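Insecticyanin-A (Manduca sexta, PDB 1Z24) binds the bile pigment biliverdin IX gamma, whose blue colour, mixed with lipoprotein-bound carotenes, gives hornworms their green camouflage. Local coordinates at residues Ala77-Ala80 with Gly86-Val89. Residues are numbered along the deposited sequence; the frame is centred on the assembly and turned at random.
Sequences APDA and GKYV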
ATOM      1  N   ALA A  77       1.124   2.023 -23.139  1.00 23.52           N
ATOM      2  CA  ALA A  77       2.193   2.688 -22.393  1.00 18.86           C
ATOM      3  C   ALA A  77       3.569   2.085 -22.730  1.00 20.52           C
ATOM      4  O   ALA A  77       3.744   0.864 -22.892  1.00 28.05           O
ATOM      5  CB  ALA A  77       1.927   2.791 -20.868  1.00 13.17           C
ATOM      6  N   PRO A  78       4.545   2.978 -22.854  1.00 30.70           N
ATOM      7  CA  PRO A  78       5.902   2.639 -23.190  1.00 28.00           C
ATOM      8  C   PRO A  78       6.435   1.550 -22.352  1.00 29.85           C
ATOM      9  O   PRO A  78       7.060   0.711 -22.906  1.00 23.54           O
ATOM     10  CB  PRO A  78       6.826   3.833 -23.003  1.00 25.76           C
ATOM     11  CG  PRO A  78       5.918   4.926 -22.600  1.00 29.29           C
ATOM     12  CD  PRO A  78       4.479   4.403 -22.601  1.00 25.64           C
ATOM     13  N   ASP A  79       6.225   1.572 -21.046  1.00 17.79           N
ATOM     14  CA  ASP A  79       6.749   0.493 -20.273  1.00 18.70           C
ATOM     15  C   ASP A  79       5.971  -0.830 -20.534  1.00 29.77           C
ATOM     16  O   ASP A  79       6.551  -1.912 -20.542  1.00 26.84           O
ATOM     17  CB  ASP A  79       6.775   0.825 -18.777  1.00 21.11           C
ATOM     18  CG  ASP A  79       5.368   0.969 -18.188  1.00 32.66           C
ATOM     19  OD1 ASP A  79       5.048   0.621 -17.121  1.00 23.21           O
ATOM     20  OD2 ASP A  79       4.523   1.577 -18.909  1.00 26.05           O
ATOM     21  N   ALA A  80       4.670  -0.744 -20.752  1.00 21.72           N
ATOM     22  CA  ALA A  80       3.784  -1.895 -20.999  1.00 26.54           C
ATOM     23  C   ALA A  80       4.085  -2.538 -22.329  1.00 23.62           C
ATOM     24  O   ALA A  80       3.648  -3.627 -22.665  1.00 26.64           O
ATOM     25  CB  ALA A  80       2.348  -1.340 -21.032  1.00 23.45           C
ATOM     26  N   GLY A  86      -1.570  -4.294 -18.901  1.00 25.03           N
ATOM     27  CA  GLY A  86      -2.619  -3.363 -19.348  1.00 20.40           C
ATOM     28  C   GLY A  86      -2.504  -1.971 -18.787  1.00 22.04           C
ATOM     29  O   GLY A  86      -2.965  -1.623 -17.667  1.00 27.68           O
ATOM     30  N   LYS A  87      -1.847  -1.189 -19.597  1.00 30.71           N
ATOM     31  CA  LYS A  87      -1.587   0.183 -19.283  1.00 22.08           C
ATOM     32  C   LYS A  87      -1.547   0.933 -20.596  1.00 28.01           C
ATOM     33  O   LYS A  87      -0.811   0.562 -21.525  1.00 32.16           O
ATOM     34  CB  LYS A  87      -0.271   0.189 -18.470  1.00 20.23           C
ATOM     35  CG  LYS A  87      -0.123   1.470 -17.664  1.00 25.40           C
ATOM     36  CD  LYS A  87       1.262   1.625 -17.036  1.00 25.67           C
ATOM     37  CE  LYS A  87       1.600   0.578 -15.993  1.00 24.76           C
ATOM     38  NZ  LYS A  87       2.923   0.867 -15.375  1.00 27.62           N
ATOM     39  N   TYR A  88      -2.360   1.981 -20.702  1.00 20.34           N
ATOM     40  CA  TYR A  88      -2.415   2.745 -21.928  1.00 24.93           C
ATOM     41  C   TYR A  88      -2.435   4.248 -21.711  1.00 30.33           C
ATOM     42  O   TYR A  88      -2.730   4.773 -20.636  1.00 25.52           O
ATOM     43  CB  TYR A  88      -3.562   2.189 -22.840  1.00 21.78           C
ATOM     44  CG  TYR A  88      -4.938   2.364 -22.268  1.00 24.57           C
ATOM     45  CD1 TYR A  88      -5.706   3.509 -22.540  1.00 20.65           C
ATOM     46  CD2 TYR A  88      -5.448   1.405 -21.384  1.00 32.82           C
ATOM     47  CE1 TYR A  88      -7.002   3.680 -22.032  1.00 25.11           C
ATOM     48  CE2 TYR A  88      -6.725   1.561 -20.846  1.00 25.61           C
ATOM     49  CZ  TYR A  88      -7.490   2.685 -21.175  1.00 36.55           C
ATOM     50  OH  TYR A  88      -8.731   2.807 -20.598  1.00 28.97           O
ATOM     51  N   VAL A  89      -2.109   4.951 -22.769  1.00 21.49           N
ATOM     52  CA  VAL A  89      -2.076   6.399 -22.720  1.00 24.98           C
ATOM     53  C   VAL A  89      -3.051   6.985 -23.715  1.00 26.21           C
ATOM     54  O   VAL A  89      -3.113   6.500 -24.840  1.00 32.41           O
ATOM     55  CB  VAL A  89      -0.704   6.875 -23.173  1.00 25.37           C
ATOM     56  CG1 VAL A  89      -0.596   8.426 -23.072  1.00 16.05           C
ATOM     57  CG2 VAL A  89       0.372   6.057 -22.431  1.00 32.89           C
TER
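Lys87 meets Asp79 through a salt bridge, its NZ standing 2.8 Å from Asp79 OD1 and using the syn lone pair of that oxygen. The two side chains cross at about a right angle. The lysine begins with CG anti to its own backbone N (chi1 -160°) and then bends at chi3 (-65°), which swings the ammonium over to the carboxylate. Along the way its aliphatic part passes the two alanines: CG is 4.0 Å from Ala77 CB, and Lys87 CB lies equally far from Ala80 CB. The backbone supplies a second tie, Ala77 N donating to Lys87 O over 2.9 Å, nearly straight at the hydrogen (170°). Farther along, Val89 CG2 packs 3.8 Å from Ala77 CA, giving the valine a small apolar contact.

Outside the pair, Val89 shares backbone hydrogen bonding with Glu75 of strand 66-76, so the contact continues the antiparallel pairing of strands 66-76 and 88-94 into their connection, which carries the short helix 80-83. The CB of Tyr88 points away from 77-80, and its side chain lies about 4 Å from the biliverdin bound in the lipocalin barrel; its OH hydrogen-bonds to Tyr48 and Asn116. Trp104 offers Lys87 a cation-pi partner as well.

A methionine in place of Lys87 would probably leave the Asp79 carboxylate without its countercharge and Trp104 without its cation. With Asp79 exposed and Lys87 partly so, water probably moderates the ion pair, whereas the bond from buried Ala77 extends the strand pairing.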